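Local coordinates for DNA repair protein rhp9/CRB2 (Schizosaccharomyces pombe, PDB 2FHD) that probably recognises methylated histone H4 through its tandem tudor domains as part of the DNA damage response, at residues Phe86-Glu91 against Asn103-Leu108; Asp68-Thr73 against His80-Thr85; Ser4-Lys9 against Pro25-Ala30. All coordinates share one frame; numbering follows the deposited sequence.

Interaction 1: Phe86-Glu91 against Asn103-Leu108; sequences FRSTNE and NDMVIL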
loop_
_atom_site.group_PDB
_atom_site.type_symbol
_atom_site.label_atom_id
_atom_site.label_comp_id
_atom_site.label_asym_id
_atom_site.label_seq_id
_atom_site.Cartn_x
_atom_site.Cartn_y
_atom_site.Cartn_z
ATOM N N PHE A 86 28.556 15.961 0.103
ATOM C CA PHE A 86 28.575 16.701 1.309
ATOM C C PHE A 86 27.168 16.980 1.788
ATOM O O PHE A 86 26.225 16.786 1.036
ATOM C CB PHE A 86 29.442 17.987 1.132
ATOM C CG PHE A 86 28.873 19.006 0.183
ATOM C CD1 PHE A 86 29.187 18.971 -1.160
ATOM C CD2 PHE A 86 28.045 20.041 0.643
ATOM C CE1 PHE A 86 28.717 19.945 -2.038
ATOM C CE2 PHE A 86 27.565 21.037 -0.241
ATOM C CZ PHE A 86 27.885 20.964 -1.627
ATOM N N ARG A 87 27.032 17.397 3.056
ATOM C CA ARG A 87 25.780 17.904 3.586
ATOM C C ARG A 87 25.702 19.476 3.632
ATOM O O ARG A 87 26.482 20.157 4.311
ATOM C CB ARG A 87 25.494 17.245 4.957
ATOM C CG ARG A 87 24.063 17.464 5.441
ATOM C CD ARG A 87 23.846 16.972 6.869
ATOM N NE ARG A 87 22.611 16.206 6.771
ATOM C CZ ARG A 87 21.379 16.651 7.031
ATOM N NH1 ARG A 87 21.163 17.881 7.540
ATOM N NH2 ARG A 87 20.364 15.808 6.853
ATOM N N SER A 88 24.746 20.032 2.905
ATOM C CA SER A 88 24.677 21.466 2.719
ATOM C C SER A 88 24.046 22.172 3.903
ATOM O O SER A 88 24.016 23.387 3.954
ATOM C CB SER A 88 23.848 21.843 1.482
ATOM O OG SER A 88 22.468 21.647 1.764
ATOM N N THR A 89 23.497 21.441 4.845
ATOM C CA THR A 89 22.705 22.110 5.843
ATOM C C THR A 89 22.631 21.324 7.109
ATOM O O THR A 89 22.926 20.131 7.141
ATOM C CB THR A 89 21.276 22.345 5.373
ATOM O OG1 THR A 89 20.615 23.122 6.377
ATOM C CG2 THR A 89 20.576 20.996 5.239
ATOM N N ASN A 90 22.251 22.015 8.174
ATOM C CA ASN A 90 22.179 21.331 9.430
ATOM C C ASN A 90 20.738 21.006 9.842
ATOM O O ASN A 90 20.535 20.202 10.746
ATOM C CB ASN A 90 23.084 21.948 10.502
ATOM C CG ASN A 90 22.634 23.307 10.953
ATOM O OD1 ASN A 90 23.086 23.745 11.996
ATOM N ND2 ASN A 90 21.773 24.002 10.180
ATOM N N GLU A 91 19.770 21.545 9.084
ATOM C CA GLU A 91 18.351 21.270 9.269
ATOM C C GLU A 91 18.024 19.813 8.955
ATOM O O GLU A 91 18.805 19.117 8.292
ATOM C CB GLU A 91 17.472 22.175 8.395
ATOM C CG GLU A 91 18.091 23.517 8.019
ATOM C CD GLU A 91 17.918 24.637 9.070
ATOM O OE1 GLU A 91 17.311 25.688 8.705
ATOM O OE2 GLU A 91 18.408 24.489 10.235
ATOM N N ASN A 103 24.373 12.753 3.484
ATOM C CA ASN A 103 24.613 13.778 2.523
ATOM C C ASN A 103 23.418 14.057 1.668
ATOM O O ASN A 103 22.569 13.246 1.393
ATOM C CB ASN A 103 25.843 13.517 1.592
ATOM C CG ASN A 103 27.090 13.193 2.373
ATOM O OD1 ASN A 103 27.515 13.991 3.213
ATOM N ND2 ASN A 103 27.663 11.986 2.140
ATOM N N ASP A 104 23.538 15.195 1.072
ATOM C CA ASP A 104 22.516 15.957 0.477
ATOM C C ASP A 104 22.857 16.375 -0.948
ATOM O O ASP A 104 21.979 16.575 -1.784
ATOM C CB ASP A 104 22.756 17.258 1.294
ATOM C CG ASP A 104 21.695 18.036 1.227
ATOM O OD1 ASP A 104 20.701 17.318 0.880
ATOM O OD2 ASP A 104 21.843 19.217 1.381
HETATM N N MSE A 105 24.151 16.670 -1.156
HETATM C CA MSE A 105 24.651 17.313 -2.389
HETATM C C MSE A 105 25.766 16.462 -2.948
HETATM O O MSE A 105 26.535 15.838 -2.226
HETATM C CB MSE A 105 25.223 18.737 -2.141
HETATM C CG MSE A 105 24.176 19.735 -1.594
HETATM SE SE MSE A 105 22.952 20.195 -3.052
HETATM C CE MSE A 105 21.038 19.997 -2.155
ATOM N N VAL A 106 25.881 16.471 -4.260
ATOM C CA VAL A 106 27.057 15.877 -4.846
ATOM C C VAL A 106 27.660 16.782 -5.933
ATOM O O VAL A 106 26.936 17.374 -6.737
ATOM C CB VAL A 106 26.730 14.435 -5.369
ATOM C CG1 VAL A 106 25.674 14.492 -6.407
ATOM C CG2 VAL A 106 28.017 13.729 -5.860
ATOM N N ILE A 107 28.969 16.863 -5.957
ATOM C CA ILE A 107 29.697 17.478 -7.058
ATOM C C ILE A 107 30.171 16.400 -8.099
ATOM O O ILE A 107 30.834 15.391 -7.764
ATOM C CB ILE A 107 30.931 18.272 -6.499
ATOM C CG1 ILE A 107 30.527 19.241 -5.400
ATOM C CG2 ILE A 107 31.739 18.949 -7.662
ATOM C CD1 ILE A 107 31.812 19.750 -4.577
ATOM N N LEU A 108 29.802 16.645 -9.351
ATOM C CA LEU A 108 29.985 15.793 -10.525
ATOM C C LEU A 108 30.887 16.475 -11.543
ATOM O O LEU A 108 30.790 17.684 -11.713
ATOM C CB LEU A 108 28.651 15.610 -11.177
ATOM C CG LEU A 108 27.668 14.837 -10.310
ATOM C CD1 LEU A 108 26.364 14.598 -11.068
ATOM C CD2 LEU A 108 28.297 13.502 -9.849
#
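Phe86 pairs with Met105 as an antiparallel hydrogen-bonded pair: Phe86 N donates to Met105 O at 3.1 Å, and Phe86 O takes Met105 N at 3.0 Å. The same oxygen also receives Asp104 N, so two successive amides converge on one carbonyl, Met105 N almost straight along C=O and Asp104 N well tilted from the carbonyl plane. With chi1 at 67°, between its own N and C, the Phe86 ring turns back over the partner strand. Met105 CB, of a selenomethionine, sits over one ring face, 3.7 Å from the centroid, a CH-pi contact, while Ile107 CG1 meets the ring edge in plane. This doubling of Asp104 and Met105 against one residue is a classic beta bulge, placed where strands 80-86 and 105-110 of the second tudor domain part into their connecting loop. Arg87 follows, its CA lying 3.8 Å from Asp104 CB; its NH1 reaches forward along the loop to Thr89 O and Glu91 O, the latter in the guanidinium plane. Ser88 OG then donates to Asp104 OD2 at a short 2.5 Å. A weak bond from Ser88 N goes to the same oxygen. At Thr89, OG1 accepts from Glu91 N, an ST turn.

Interaction 2: Asp68-Thr73 against His80-Thr85; sequences DVVQST and HTVVKT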
loop_
_atom_site.group_PDB
_atom_site.type_symbol
_atom_site.label_atom_id
_atom_site.label_comp_id
_atom_site.label_asym_id
_atom_site.label_seq_id
_atom_site.Cartn_x
_atom_site.Cartn_y
_atom_site.Cartn_z
ATOM N N ASP A 68 33.376 7.447 -9.100
ATOM C CA ASP A 68 32.212 6.661 -9.520
ATOM C C ASP A 68 31.662 7.377 -10.722
ATOM O O ASP A 68 31.566 8.645 -10.735
ATOM C CB ASP A 68 31.067 6.608 -8.468
ATOM C CG ASP A 68 31.362 5.726 -7.275
ATOM O OD1 ASP A 68 32.277 4.849 -7.286
ATOM O OD2 ASP A 68 30.645 5.905 -6.254
ATOM N N VAL A 69 31.250 6.591 -11.713
ATOM C CA VAL A 69 30.579 7.101 -12.894
ATOM C C VAL A 69 29.053 6.991 -12.668
ATOM O O VAL A 69 28.497 5.874 -12.509
ATOM C CB VAL A 69 31.077 6.289 -14.172
ATOM C CG1 VAL A 69 30.256 6.538 -15.406
ATOM C CG2 VAL A 69 32.529 6.619 -14.480
ATOM N N VAL A 70 28.363 8.138 -12.739
ATOM C CA VAL A 70 26.961 8.216 -12.496
ATOM C C VAL A 70 26.271 9.150 -13.483
ATOM O O VAL A 70 26.924 9.878 -14.223
ATOM C CB VAL A 70 26.721 8.725 -11.066
ATOM C CG1 VAL A 70 27.415 7.823 -10.069
ATOM C CG2 VAL A 70 27.227 10.200 -10.916
ATOM N N GLN A 71 24.947 9.164 -13.485
ATOM C CA GLN A 71 24.212 10.223 -14.184
ATOM C C GLN A 71 23.409 11.010 -13.207
ATOM O O GLN A 71 23.351 10.661 -12.005
ATOM C CB GLN A 71 23.362 9.606 -15.252
ATOM C CG GLN A 71 24.299 9.093 -16.269
ATOM C CD GLN A 71 23.798 7.963 -17.071
ATOM O OE1 GLN A 71 23.331 8.191 -18.149
ATOM N NE2 GLN A 71 23.941 6.727 -16.590
ATOM N N SER A 72 22.850 12.120 -13.680
ATOM C CA SER A 72 21.948 12.926 -12.853
ATOM C C SER A 72 20.803 13.333 -13.767
ATOM O O SER A 72 20.973 13.606 -14.948
ATOM C CB SER A 72 22.661 14.142 -12.233
ATOM O OG SER A 72 21.773 15.181 -11.911
ATOM N N THR A 73 19.634 13.194 -13.205
ATOM C CA THR A 73 18.367 13.698 -13.692
ATOM C C THR A 73 18.288 15.202 -14.235
ATOM O O THR A 73 17.466 15.496 -15.053
ATOM C CB THR A 73 17.405 13.378 -12.480
ATOM O OG1 THR A 73 16.567 12.255 -12.784
ATOM C CG2 THR A 73 16.709 14.487 -11.986
ATOM N N HIS A 80 28.966 11.417 -15.668
ATOM C CA HIS A 80 29.843 12.264 -14.888
ATOM C C HIS A 80 30.624 11.402 -13.933
ATOM O O HIS A 80 30.215 10.348 -13.689
ATOM C CB HIS A 80 28.973 13.285 -14.090
ATOM C CG HIS A 80 28.408 14.364 -14.949
ATOM N ND1 HIS A 80 28.931 15.637 -14.980
ATOM C CD2 HIS A 80 27.397 14.353 -15.853
ATOM C CE1 HIS A 80 28.238 16.384 -15.825
ATOM N NE2 HIS A 80 27.320 15.622 -16.393
ATOM N N THR A 81 31.716 11.852 -13.357
ATOM C CA THR A 81 32.327 11.146 -12.255
ATOM C C THR A 81 32.060 11.964 -10.956
ATOM O O THR A 81 31.912 13.201 -10.959
ATOM C CB THR A 81 33.869 10.876 -12.470
ATOM O OG1 THR A 81 34.525 12.140 -12.652
ATOM C CG2 THR A 81 34.080 10.166 -13.738
ATOM N N VAL A 82 31.980 11.248 -9.851
ATOM C CA VAL A 82 31.776 11.829 -8.624
ATOM C C VAL A 82 33.058 12.499 -8.157
ATOM O O VAL A 82 34.173 11.955 -8.192
ATOM C CB VAL A 82 31.265 10.776 -7.631
ATOM C CG1 VAL A 82 31.240 11.351 -6.205
ATOM C CG2 VAL A 82 29.843 10.205 -8.100
ATOM N N VAL A 83 32.889 13.737 -7.732
ATOM C CA VAL A 83 34.003 14.452 -7.128
ATOM C C VAL A 83 33.892 14.337 -5.620
ATOM O O VAL A 83 34.776 13.801 -5.055
ATOM C CB VAL A 83 34.120 15.964 -7.634
ATOM C CG1 VAL A 83 35.287 16.654 -6.873
ATOM C CG2 VAL A 83 34.364 16.002 -9.129
ATOM N N LYS A 84 32.798 14.753 -4.992
ATOM C CA LYS A 84 32.656 14.745 -3.523
ATOM C C LYS A 84 31.198 14.853 -3.147
ATOM O O LYS A 84 30.435 15.508 -3.823
ATOM C CB LYS A 84 33.451 15.921 -2.898
ATOM C CG LYS A 84 33.361 16.055 -1.344
ATOM C CD LYS A 84 34.493 16.878 -0.666
ATOM C CE LYS A 84 35.698 15.958 -0.237
ATOM N NZ LYS A 84 35.263 15.009 0.928
ATOM N N THR A 85 30.768 14.193 -2.092
ATOM C CA THR A 85 29.409 14.380 -1.574
ATOM C C THR A 85 29.572 15.166 -0.244
ATOM O O THR A 85 30.632 15.056 0.442
ATOM C CB THR A 85 28.783 13.015 -1.223
ATOM O OG1 THR A 85 29.730 12.374 -0.378
ATOM C CG2 THR A 85 28.547 12.096 -2.477
#
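This is the pairing of the two strands of an antiparallel beta hairpin, 69-72 and 80-86, in the second tudor domain, a small SH3-like barrel. Three backbone hydrogen bonds carry it. Val70 and His80 form a hydrogen-bonded pair, Val70 N giving to His80 O at 3.0 Å and His80 N to Val70 O at 2.9 Å. One step on, Val69 and Thr81 are a non-hydrogen-bonded pair, and beyond them Val82 N reaches Asp68 O at 2.8 Å, in the carbonyl plane. The short segments run at 101° to each other, far from the usual antiparallel angle, as strongly curved barrel strands can. Thr81 CA also approaches Asp68 O, a CA-H...O contact of 3.0 Å.

The side chains divide between two faces. On that of Val69 and Thr81, the methyls Val69 CG2 and Thr81 CG2 touch at 3.9 Å, and Thr73 and Arg74 of a second subunit pack nearby. On the face of Val70 and His80, Val70 CG2 is met by Val82 CG2 at 3.8 Å. Val82 CG2 lies anti to the carbonyl carbon (chi1 171° for CG1), a setting that also brings it against Asp68 CB. Leu108 packs on Val70 and His80 from the neighbouring strand, and Ile122 also covers Val70. The Asp68 carboxylate faces other partners, a salt bridge to Arg135 and a bond from Lys65 N. The hydrogen bonds across the hairpin are thus all main-chain, and the side chains add methyl packing against each other and against backbone carbonyls.

Interaction 3: Ser4-Lys9 against Pro25-Ala30; sequences SRRSFK and PATLVA. With PO4 (phosphate ion), chain F; PO4 (phosphate ion), chain B.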
loop_
_atom_site.group_PDB
_atom_site.type_symbol
_atom_site.label_atom_id
_atom_site.label_comp_id
_atom_site.label_asym_id
_atom_site.label_seq_id
_atom_site.Cartn_x
_atom_site.Cartn_y
_atom_site.Cartn_z
ATOM N N SER A 4 7.942 5.756 3.746
ATOM C CA SER A 4 8.033 5.053 4.958
ATOM C C SER A 4 9.471 5.038 5.477
ATOM O O SER A 4 10.441 5.259 4.701
ATOM C CB SER A 4 7.612 3.626 4.586
ATOM O OG SER A 4 8.518 2.663 5.051
ATOM N N ARG A 5 9.675 4.905 6.777
ATOM C CA ARG A 5 9.934 5.920 7.729
ATOM C C ARG A 5 11.054 4.979 8.297
ATOM O O ARG A 5 10.786 3.962 8.950
ATOM C CB ARG A 5 8.787 6.159 8.701
ATOM C CG ARG A 5 9.183 6.676 10.127
ATOM C CD ARG A 5 8.900 8.172 10.393
ATOM N NE ARG A 5 7.554 8.606 9.985
ATOM C CZ ARG A 5 7.252 9.820 9.503
ATOM N NH1 ARG A 5 5.997 10.086 9.140
ATOM N NH2 ARG A 5 8.195 10.768 9.366
ATOM N N ARG A 6 12.292 5.256 7.910
ATOM C CA ARG A 6 13.427 4.420 8.236
ATOM C C ARG A 6 14.591 5.394 8.477
ATOM O O ARG A 6 14.504 6.557 8.090
ATOM C CB ARG A 6 13.752 3.512 7.042
ATOM C CG ARG A 6 12.760 2.430 6.712
ATOM C CD ARG A 6 12.763 1.330 7.860
ATOM N NE ARG A 6 11.849 0.209 7.644
ATOM C CZ ARG A 6 10.505 0.246 7.746
ATOM N NH1 ARG A 6 9.854 1.391 7.999
ATOM N NH2 ARG A 6 9.774 -0.874 7.525
ATOM N N SER A 7 15.677 4.947 9.105
ATOM C CA SER A 7 16.885 5.774 9.248
ATOM C C SER A 7 17.498 6.045 7.857
ATOM O O SER A 7 17.311 5.237 6.934
ATOM C CB SER A 7 17.912 4.996 10.092
ATOM O OG SER A 7 19.216 5.608 10.032
ATOM N N PHE A 8 18.279 7.114 7.730
ATOM C CA PHE A 8 18.990 7.471 6.487
ATOM C C PHE A 8 19.973 6.370 6.067
ATOM O O PHE A 8 20.215 6.179 4.893
ATOM C CB PHE A 8 19.718 8.845 6.595
ATOM C CG PHE A 8 20.910 8.864 7.581
ATOM C CD1 PHE A 8 20.749 9.290 8.889
ATOM C CD2 PHE A 8 22.176 8.469 7.177
ATOM C CE1 PHE A 8 21.832 9.345 9.743
ATOM C CE2 PHE A 8 23.276 8.532 8.025
ATOM C CZ PHE A 8 23.114 8.963 9.303
ATOM N N LYS A 9 20.510 5.670 7.052
ATOM C CA LYS A 9 21.388 4.503 6.874
ATOM C C LYS A 9 20.747 3.347 6.039
ATOM O O LYS A 9 21.463 2.563 5.465
ATOM C CB LYS A 9 21.803 4.031 8.269
ATOM C CG LYS A 9 22.798 5.001 8.876
ATOM C CD LYS A 9 22.879 4.971 10.406
ATOM C CE LYS A 9 24.252 5.554 10.914
ATOM N NZ LYS A 9 24.511 5.428 12.428
ATOM N N PRO A 25 17.939 5.870 -6.315
ATOM C CA PRO A 25 17.846 6.034 -4.825
ATOM C C PRO A 25 16.548 5.395 -4.247
ATOM O O PRO A 25 15.465 5.566 -4.794
ATOM C CB PRO A 25 17.866 7.573 -4.642
ATOM C CG PRO A 25 18.595 8.112 -5.880
ATOM C CD PRO A 25 18.027 7.191 -6.995
ATOM N N ALA A 26 16.645 4.671 -3.136
ATOM C CA ALA A 26 15.449 4.091 -2.570
ATOM C C ALA A 26 15.776 3.971 -1.090
ATOM O O ALA A 26 16.932 4.209 -0.665
ATOM C CB ALA A 26 15.245 2.768 -3.179
ATOM N N THR A 27 14.777 3.588 -0.309
ATOM C CA THR A 27 14.925 3.179 1.076
ATOM C C THR A 27 14.730 1.656 1.216
ATOM O O THR A 27 13.760 1.074 0.699
ATOM C CB THR A 27 13.861 3.935 1.840
ATOM O OG1 THR A 27 14.144 5.337 1.686
ATOM C CG2 THR A 27 13.861 3.612 3.365
ATOM N N LEU A 28 15.697 0.990 1.840
ATOM C CA LEU A 28 15.539 -0.403 2.272
ATOM C C LEU A 28 14.461 -0.482 3.404
ATOM O O LEU A 28 14.637 0.084 4.497
ATOM C CB LEU A 28 16.883 -0.987 2.756
ATOM C CG LEU A 28 16.934 -2.462 3.228
ATOM C CD1 LEU A 28 16.164 -3.345 2.269
ATOM C CD2 LEU A 28 18.360 -3.014 3.507
ATOM N N VAL A 29 13.373 -1.171 3.098
ATOM C CA VAL A 29 12.193 -1.183 3.911
ATOM C C VAL A 29 12.204 -2.422 4.859
ATOM O O VAL A 29 11.930 -2.306 6.070
ATOM C CB VAL A 29 10.891 -1.129 2.988
ATOM C CG1 VAL A 29 9.664 -1.375 3.819
ATOM C CG2 VAL A 29 10.706 0.184 2.336
ATOM N N ALA A 30 12.600 -3.588 4.338
ATOM C CA ALA A 30 12.527 -4.829 5.064
ATOM C C ALA A 30 13.193 -5.945 4.250
ATOM O O ALA A 30 13.075 -5.954 3.012
ATOM C CB ALA A 30 11.062 -5.189 5.293
HETATM P P PO4 F . 5.801 3.534 8.630
HETATM O O1 PO4 F . 4.318 3.156 8.774
HETATM O O2 PO4 F . 5.913 5.029 8.312
HETATM O O3 PO4 F . 6.607 3.230 9.890
HETATM O O4 PO4 F . 6.417 2.652 7.530
HETATM P P PO4 B . 6.088 -0.202 9.138
HETATM O O1 PO4 B . 6.742 -0.056 7.755
HETATM O O2 PO4 B . 6.010 -1.687 9.506
HETATM O O3 PO4 B . 6.855 0.543 10.228
HETATM O O4 PO4 B . 4.703 0.464 9.088
#
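Arg6 reaches across to Thr27, Leu28 and Val29 of strand 23-32, which belongs to the SH3-like barrel of the first tudor domain, and pins the N-terminal arm to it. Its chain starts with CG anti to the carbonyl carbon (chi1 -69°) and bends at chi2, after which chi3 is extended; CB and CG thereby pass the methyl of Thr27, each 3.7 Å from CG2, and CG skirts Leu28 O. The guanidinium then takes hold of Val29 O from its side: NE and NH2 both donate to that one oxygen, each at 3.0 Å. Neither bond is straight, at 140° and 136°, as expected when two nitrogens of one group share an acceptor, and only NE comes in the carbonyl plane on a lone pair. NH1 bonds back to Arg5 O, above that carbonyl's plane but in the guanidinium's own, which fixes the rotation of the group. An alanine in place of Arg6 would remove the bonds to Val29 O, Arg5 O and the phosphate, and is likely to leave Val29 O without these donors and the arm less firmly held to the strand.

Thr27 turns its hydroxyl toward Arg11 NH1; CG2, anti to the backbone N, is the branch turned to Arg6. Two phosphate ions, probably from the crystallisation liquor, sit by this arginine. Lys146 of this chain, close to Arg6 NH2, and Lys146 and Arg6 of a fourth subunit also bind phosphate here, an anion site between subunits. Ser4 OG reaches O4 of the phosphate of chain F in a weak bond, while Arg6 NH2 meets O1 of the phosphate of chain B at the guanidinium edge, 3.1 Å away.

How the interactions relate
Interactions 1 and 2 belong to one sheet of the second tudor domain: strand 80-86 supplies a segment to interaction 2 and the first residue of interaction 1, and probable Ile107 bonds to Val83 and Lys84 join them directly. Interaction 2 is the buried member, held by main-chain pairing and valine packing. Interaction 1 is a surface contact, where the paired strands give way to a loop and a serine-aspartate bond adds to ring packing. Interaction 3 is buried too but lies in the first tudor domain, about 22 Å from interaction 2 between centres and about 18 Å from interaction 1; there an arginine side chain, rather than strand pairing, ties a loop to a strand beside anions.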